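Local structure of uncharacterized protein (Klebsiella pneumoniae, 2A2L) at residues A[37-49]-A[62-74]. The protein is of unknown function but belongs to the HbpS-like family, named for haem-degrading proteins, and may therefore bind haem or a related ligand. Numbering follows the deposited sequence.
Sequences FSVVDRGGNTLLI and ISLNKAWSACSLK
V40 and L64 carry the apolar core where helix 62-72 lies on the hairpin 37-49, a worked example of a helix packed on one face of an antiparallel sheet. The strand 37-41 and the helix run in roughly the same direction, their axes 35° apart and 7.1 Å at closest approach. V40 splits its branches: CG1 meets L64 CD1 at 3.9 Å, while CG2 rests over the helix backbone at A67 and reaches C71 CB at 4.0 Å. With its CG anti to the backbone N (chi1 -174°), L64 reaches across to the second strand. There L64 CD1 touches OG1 and CG2 of T46 and, at 3.9 Å, I49 CD1; all three strand side chains cross the leucine at about right angles.

Polar contacts mark both ends of this apolar strip. At one, the hydroxyls of S38 and S63 share a very short hydrogen bond, OG to OG 2.5 Å, and S63 OG also bonds G121 O, tying helix, hairpin and strand 116-123 together. At the other is the type I turn D41-G44, closed by G44 N on D41 O. D41 OD1 adds an Asx turn, accepting from G43 N, and also accepts from N45 N, the two arriving from opposite faces of the carboxylate plane, while OD2 pairs with R51 of the second subunit. Glycine at 44 lets the turn come close to W68, whose CD1 meets G44 O at 3.5 Å in the ring plane; W68 NE1 donates to a water O at 2.9 Å, near G43 O.

Behind the hairpin, F37 and V39 point to helix 14-30, so the sheet is sandwiched between helices. Strand 36-41 pairs with 116-123 on one flank and 46-51 on the other, and the latter continues the sheet into the second subunit.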
ATOM      1  N   PHE A  37     -23.861  -0.022   7.821  1.00 24.75           N
ATOM      2  CA  PHE A  37     -24.259   1.365   7.537  1.00 24.44           C
ATOM      3  C   PHE A  37     -23.115   2.294   7.868  1.00 24.29           C
ATOM      4  O   PHE A  37     -22.475   2.167   8.925  1.00 24.21           O
ATOM      5  CB  PHE A  37     -25.474   1.780   8.373  1.00 24.47           C
ATOM      6  CG  PHE A  37     -25.978   3.195   8.096  1.00 24.41           C
ATOM      7  CD1 PHE A  37     -26.412   3.566   6.806  1.00 23.86           C
ATOM      8  CD2 PHE A  37     -26.059   4.138   9.134  1.00 21.78           C
ATOM      9  CE1 PHE A  37     -26.897   4.866   6.534  1.00 10.53           C
ATOM     10  CE2 PHE A  37     -26.552   5.453   8.895  1.00 10.47           C
ATOM     11  CZ  PHE A  37     -26.978   5.818   7.591  1.00 17.84           C
ATOM     12  N   SER A  38     -22.855   3.232   6.966  1.00 24.03           N
ATOM     13  CA  SER A  38     -21.827   4.238   7.213  1.00 23.78           C
ATOM     14  C   SER A  38     -22.353   5.607   6.903  1.00 23.64           C
ATOM     15  O   SER A  38     -23.250   5.728   6.085  1.00 23.58           O
ATOM     16  CB  SER A  38     -20.578   3.945   6.421  1.00 23.74           C
ATOM     17  OG  SER A  38     -20.170   2.622   6.676  1.00 23.69           O
ATOM     18  N   VAL A  39     -21.818   6.614   7.603  1.00 23.45           N
ATOM     19  CA  VAL A  39     -22.078   8.025   7.327  1.00 23.29           C
ATOM     20  C   VAL A  39     -20.775   8.774   7.423  1.00 23.23           C
ATOM     21  O   VAL A  39     -20.043   8.633   8.395  1.00 23.22           O
ATOM     22  CB  VAL A  39     -23.053   8.718   8.350  1.00 23.33           C
ATOM     23  CG1 VAL A  39     -23.344  10.182   7.907  1.00 23.20           C
ATOM     24  CG2 VAL A  39     -24.358   7.965   8.491  1.00 23.12           C
ATOM     25  N   VAL A  40     -20.495   9.589   6.414  1.00 23.15           N
ATOM     26  CA  VAL A  40     -19.345  10.488   6.453  1.00 23.04           C
ATOM     27  C   VAL A  40     -19.837  11.919   6.607  1.00 23.03           C
ATOM     28  O   VAL A  40     -20.930  12.265   6.135  1.00 22.94           O
ATOM     29  CB  VAL A  40     -18.456  10.337   5.190  1.00 23.11           C
ATOM     30  CG1 VAL A  40     -17.785   8.939   5.180  1.00 22.99           C
ATOM     31  CG2 VAL A  40     -19.276  10.555   3.897  1.00 23.03           C
ATOM     32  N   ASP A  41     -19.046  12.749   7.280  1.00 22.94           N
ATOM     33  CA  ASP A  41     -19.349  14.181   7.302  1.00 22.88           C
ATOM     34  C   ASP A  41     -19.014  14.897   5.974  1.00 22.82           C
ATOM     35  O   ASP A  41     -18.615  14.249   4.988  1.00 22.76           O
ATOM     36  CB  ASP A  41     -18.727  14.859   8.525  1.00 22.87           C
ATOM     37  CG  ASP A  41     -17.216  15.034   8.426  1.00 22.94           C
ATOM     38  OD1 ASP A  41     -16.663  15.029   7.304  1.00 33.87           O
ATOM     39  OD2 ASP A  41     -16.583  15.241   9.489  1.00 23.71           O
ATOM     40  N   ARG A  42     -19.174  16.221   5.968  1.00 22.72           N
ATOM     41  CA  ARG A  42     -19.094  17.068   4.755  1.00 22.63           C
ATOM     42  C   ARG A  42     -17.739  17.046   4.003  1.00 22.58           C
ATOM     43  O   ARG A  42     -17.669  17.285   2.783  1.00 22.50           O
ATOM     44  CB  ARG A  42     -19.449  18.500   5.160  1.00 22.64           C
ATOM     45  CG  ARG A  42     -19.370  19.562   4.090  1.00 22.67           C
ATOM     46  CD  ARG A  42     -18.034  20.290   4.098  1.00 23.33           C
ATOM     47  NE  ARG A  42     -17.681  20.703   2.746  1.00 13.72           N
ATOM     48  CZ  ARG A  42     -18.573  21.050   1.831  1.00 22.43           C
ATOM     49  NH1 ARG A  42     -19.862  21.055   2.120  1.00 21.36           N
ATOM     50  NH2 ARG A  42     -18.175  21.399   0.613  1.00 60.60           N
ATOM     51  N   GLY A  43     -16.669  16.783   4.744  1.00 22.48           N
ATOM     52  CA  GLY A  43     -15.355  16.580   4.131  1.00 22.41           C
ATOM     53  C   GLY A  43     -15.074  15.150   3.694  1.00 22.32           C
ATOM     54  O   GLY A  43     -13.993  14.852   3.218  1.00 22.31           O
ATOM     55  N   GLY A  44     -16.042  14.265   3.848  1.00 22.26           N
ATOM     56  CA  GLY A  44     -15.829  12.872   3.511  1.00 22.24           C
ATOM     57  C   GLY A  44     -15.330  12.054   4.674  1.00 22.20           C
ATOM     58  O   GLY A  44     -14.950  10.887   4.507  1.00 22.27           O
ATOM     59  N   ASN A  45     -15.350  12.644   5.865  1.00 22.12           N
ATOM     60  CA  ASN A  45     -14.735  12.021   7.023  1.00 22.03           C
ATOM     61  C   ASN A  45     -15.675  11.177   7.860  1.00 21.97           C
ATOM     62  O   ASN A  45     -16.776  11.604   8.184  1.00 21.96           O
ATOM     63  CB  ASN A  45     -14.027  13.073   7.875  1.00 22.05           C
ATOM     64  CG  ASN A  45     -12.881  13.713   7.132  1.00 22.11           C
ATOM     65  OD1 ASN A  45     -11.994  13.018   6.614  1.00 12.60           O
ATOM     66  ND2 ASN A  45     -12.897  15.035   7.048  1.00 28.84           N
ATOM     67  N   THR A  46     -15.200   9.983   8.208  1.00 21.86           N
ATOM     68  CA  THR A  46     -15.973   8.980   8.866  1.00 21.77           C
ATOM     69  C   THR A  46     -16.598   9.579  10.116  1.00 21.70           C
ATOM     70  O   THR A  46     -15.888  10.084  10.980  1.00 21.72           O
ATOM     71  CB  THR A  46     -15.074   7.808   9.255  1.00 21.76           C
ATOM     72  OG1 THR A  46     -14.214   7.495   8.162  1.00 21.87           O
ATOM     73  CG2 THR A  46     -15.882   6.595   9.609  1.00 21.83           C
ATOM     74  N   LEU A  47     -17.924   9.560  10.184  1.00 21.57           N
ATOM     75  CA  LEU A  47     -18.626   9.854  11.432  1.00 21.45           C
ATOM     76  C   LEU A  47     -18.988   8.530  12.068  1.00 21.40           C
ATOM     77  O   LEU A  47     -18.625   8.274  13.200  1.00 21.41           O
ATOM     78  CB  LEU A  47     -19.909  10.659  11.172  1.00 21.48           C
ATOM     79  CG  LEU A  47     -19.809  12.136  10.811  1.00 21.26           C
ATOM     80  CD1 LEU A  47     -21.190  12.693  10.429  1.00  6.38           C
ATOM     81  CD2 LEU A  47     -19.221  12.913  11.965  1.00 12.40           C
ATOM     82  N   LEU A  48     -19.697   7.685  11.326  1.00 21.31           N
ATOM     83  CA  LEU A  48     -20.196   6.424  11.859  1.00 21.24           C
ATOM     84  C   LEU A  48     -19.950   5.267  10.889  1.00 21.18           C
ATOM     85  O   LEU A  48     -20.119   5.425   9.680  1.00 21.09           O
ATOM     86  CB  LEU A  48     -21.685   6.531  12.147  1.00 21.25           C
ATOM     87  CG  LEU A  48     -22.303   5.429  13.008  1.00 21.29           C
ATOM     88  CD1 LEU A  48     -23.225   6.081  14.016  1.00 24.99           C
ATOM     89  CD2 LEU A  48     -23.086   4.457  12.143  1.00 25.67           C
ATOM     90  N   ILE A  49     -19.559   4.115  11.442  1.00 21.08           N
ATOM     91  CA  ILE A  49     -19.697   2.808  10.771  1.00 21.04           C
ATOM     92  C   ILE A  49     -20.337   1.791  11.705  1.00 21.00           C
ATOM     93  O   ILE A  49     -19.844   1.587  12.798  1.00 21.04           O
ATOM     94  CB  ILE A  49     -18.336   2.243  10.355  1.00 20.97           C
ATOM     95  CG1 ILE A  49     -17.682   3.132   9.313  1.00 20.96           C
ATOM     96  CG2 ILE A  49     -18.456   0.782   9.887  1.00 21.02           C
ATOM     97  CD1 ILE A  49     -16.217   2.751   9.022  1.00 36.14           C
ATOM     98  N   ILE A  62     -16.528  -1.467   1.850  1.00 22.36           N
ATOM     99  CA  ILE A  62     -17.543  -1.144   0.842  1.00 22.36           C
ATOM    100  C   ILE A  62     -18.513  -0.071   1.326  1.00 22.35           C
ATOM    101  O   ILE A  62     -18.699   0.937   0.657  1.00 22.43           O
ATOM    102  CB  ILE A  62     -18.381  -2.377   0.410  1.00 22.35           C
ATOM    103  CG1 ILE A  62     -17.494  -3.440  -0.219  1.00 22.24           C
ATOM    104  CG2 ILE A  62     -19.470  -1.943  -0.579  1.00 22.21           C
ATOM    105  CD1 ILE A  62     -18.148  -4.811  -0.264  1.00  6.74           C
ATOM    106  N   SER A  63     -19.127  -0.292   2.482  1.00 22.35           N
ATOM    107  CA  SER A  63     -20.144   0.633   2.993  1.00 22.35           C
ATOM    108  C   SER A  63     -19.601   2.028   3.256  1.00 22.26           C
ATOM    109  O   SER A  63     -20.211   3.022   2.838  1.00 22.31           O
ATOM    110  CB  SER A  63     -20.817   0.078   4.247  1.00 22.32           C
ATOM    111  OG  SER A  63     -21.301   1.138   5.056  1.00 22.56           O
ATOM    112  N   LEU A  64     -18.454   2.103   3.937  1.00 22.20           N
ATOM    113  CA  LEU A  64     -17.704   3.376   4.079  1.00 22.11           C
ATOM    114  C   LEU A  64     -17.409   4.040   2.740  1.00 22.01           C
ATOM    115  O   LEU A  64     -17.716   5.205   2.523  1.00 22.07           O
ATOM    116  CB  LEU A  64     -16.407   3.181   4.879  1.00 22.11           C
ATOM    117  CG  LEU A  64     -15.605   4.440   5.232  1.00 22.16           C
ATOM    118  CD1 LEU A  64     -16.420   5.367   6.124  1.00  5.05           C
ATOM    119  CD2 LEU A  64     -14.221   4.129   5.855  1.00 22.17           C
ATOM    120  N   ASN A  65     -16.838   3.306   1.810  1.00 21.94           N
ATOM    121  CA  ASN A  65     -16.458   3.949   0.552  1.00 21.84           C
ATOM    122  C   ASN A  65     -17.595   4.371  -0.346  1.00 21.75           C
ATOM    123  O   ASN A  65     -17.441   5.297  -1.128  1.00 21.69           O
ATOM    124  CB  ASN A  65     -15.451   3.109  -0.200  1.00 21.81           C
ATOM    125  CG  ASN A  65     -14.208   2.918   0.585  1.00 21.95           C
ATOM    126  OD1 ASN A  65     -13.716   3.856   1.245  1.00 24.69           O
ATOM    127  ND2 ASN A  65     -13.689   1.708   0.553  1.00 15.60           N
ATOM    128  N   LYS A  66     -18.728   3.692  -0.223  1.00 21.68           N
ATOM    129  CA  LYS A  66     -19.952   4.154  -0.859  1.00 21.67           C
ATOM    130  C   LYS A  66     -20.325   5.508  -0.318  1.00 21.66           C
ATOM    131  O   LYS A  66     -20.743   6.351  -1.077  1.00 21.65           O
ATOM    132  CB  LYS A  66     -21.109   3.170  -0.658  1.00 21.65           C
ATOM    133  CG  LYS A  66     -20.990   1.900  -1.486  1.00 21.56           C
ATOM    134  CD  LYS A  66     -22.050   0.883  -1.092  1.00 16.54           C
ATOM    135  CE  LYS A  66     -22.271  -0.179  -2.165  1.00 15.32           C
ATOM    136  NZ  LYS A  66     -23.312  -1.143  -1.693  1.00 14.14           N
ATOM    137  N   ALA A  67     -20.151   5.729   0.985  1.00 21.70           N
ATOM    138  CA  ALA A  67     -20.500   7.029   1.563  1.00 21.77           C
ATOM    139  C   ALA A  67     -19.511   8.072   1.046  1.00 21.81           C
ATOM    140  O   ALA A  67     -19.902   9.134   0.546  1.00 21.83           O
ATOM    141  CB  ALA A  67     -20.508   6.984   3.105  1.00 21.72           C
ATOM    142  N   TRP A  68     -18.227   7.751   1.155  1.00 21.86           N
ATOM    143  CA  TRP A  68     -17.183   8.645   0.695  1.00 21.89           C
ATOM    144  C   TRP A  68     -17.301   8.934  -0.795  1.00 21.96           C
ATOM    145  O   TRP A  68     -17.028  10.058  -1.215  1.00 21.99           O
ATOM    146  CB  TRP A  68     -15.799   8.119   1.071  1.00 21.85           C
ATOM    147  CG  TRP A  68     -14.683   8.992   0.584  1.00 21.87           C
ATOM    148  CD1 TRP A  68     -14.072  10.021   1.265  1.00  8.48           C
ATOM    149  CD2 TRP A  68     -14.036   8.914  -0.689  1.00 15.39           C
ATOM    150  NE1 TRP A  68     -13.096  10.584   0.488  1.00 24.69           N
ATOM    151  CE2 TRP A  68     -13.056   9.934  -0.721  1.00 23.33           C
ATOM    152  CE3 TRP A  68     -14.222   8.114  -1.828  1.00 10.84           C
ATOM    153  CZ2 TRP A  68     -12.242  10.159  -1.835  1.00 10.27           C
ATOM    154  CZ3 TRP A  68     -13.418   8.346  -2.942  1.00 14.18           C
ATOM    155  CH2 TRP A  68     -12.435   9.361  -2.932  1.00 17.27           C
ATOM    156  N   SER A  69     -17.719   7.940  -1.581  1.00 21.99           N
ATOM    157  CA  SER A  69     -17.954   8.142  -3.008  1.00 22.11           C
ATOM    158  C   SER A  69     -19.166   9.027  -3.278  1.00 22.18           C
ATOM    159  O   SER A  69     -19.109   9.948  -4.087  1.00 22.19           O
ATOM    160  CB  SER A  69     -18.126   6.803  -3.724  1.00 22.08           C
ATOM    161  OG  SER A  69     -16.904   6.100  -3.815  1.00 22.07           O
ATOM    162  N   ALA A  70     -20.264   8.735  -2.592  1.00 22.30           N
ATOM    163  CA  ALA A  70     -21.457   9.560  -2.658  1.00 22.48           C
ATOM    164  C   ALA A  70     -21.241  11.042  -2.286  1.00 22.56           C
ATOM    165  O   ALA A  70     -21.834  11.940  -2.896  1.00 22.64           O
ATOM    166  CB  ALA A  70     -22.539   8.956  -1.824  1.00 22.42           C
ATOM    167  N   CYS A  71     -20.398  11.291  -1.288  1.00 22.70           N
ATOM    168  CA  CYS A  71     -20.089  12.654  -0.854  1.00 22.76           C
ATOM    169  C   CYS A  71     -19.096  13.290  -1.812  1.00 22.75           C
ATOM    170  O   CYS A  71     -19.210  14.460  -2.129  1.00 22.77           O
ATOM    171  CB  CYS A  71     -19.464  12.645   0.547  1.00 22.72           C
ATOM    172  SG  CYS A  71     -19.012  14.295   1.172  1.00 23.00           S
ATOM    173  N   SER A  72     -18.089  12.528  -2.225  1.00 22.79           N
ATOM    174  CA  SER A  72     -16.982  13.099  -2.968  1.00 22.84           C
ATOM    175  C   SER A  72     -17.477  13.491  -4.368  1.00 22.83           C
ATOM    176  O   SER A  72     -17.333  14.651  -4.758  1.00 22.83           O
ATOM    177  CB  SER A  72     -15.770  12.151  -2.950  1.00 22.82           C
ATOM    178  OG  SER A  72     -14.746  12.538  -3.853  1.00 23.09           O
ATOM    179  N   LEU A  73     -18.141  12.560  -5.070  1.00 22.86           N
ATOM    180  CA  LEU A  73     -18.677  12.803  -6.439  1.00 22.85           C
ATOM    181  C   LEU A  73     -20.088  13.444  -6.498  1.00 22.83           C
ATOM    182  O   LEU A  73     -20.631  13.675  -7.580  1.00 22.77           O
ATOM    183  CB  LEU A  73     -18.693  11.512  -7.264  1.00 22.83           C
ATOM    184  CG  LEU A  73     -17.461  10.625  -7.446  1.00 22.84           C
ATOM    185  CD1 LEU A  73     -17.885   9.176  -7.289  1.00 30.33           C
ATOM    186  CD2 LEU A  73     -16.853  10.818  -8.824  1.00  8.99           C
ATOM    187  N   LYS A  74     -20.663  13.696  -5.329  1.00 22.87           N
ATOM    188  CA  LYS A  74     -21.901  14.470  -5.161  1.00 22.91           C
ATOM    189  C   LYS A  74     -23.124  13.850  -5.811  1.00 22.87           C
ATOM    190  O   LYS A  74     -23.981  14.556  -6.326  1.00 22.96           O
ATOM    191  CB  LYS A  74     -21.711  15.942  -5.587  1.00 22.91           C
ATOM    192  CG  LYS A  74     -20.630  16.679  -4.777  1.00 22.95           C
ATOM    193  CD  LYS A  74     -20.234  18.027  -5.383  1.00 22.99           C
ATOM    194  CE  LYS A  74     -18.782  18.361  -5.028  1.00 36.08           C
ATOM    195  NZ  LYS A  74     -18.440  19.800  -5.145  1.00 35.29           N
TER
HETATM  196  O   HOH W   1     -11.850  12.907   1.719  1.00 13.57           O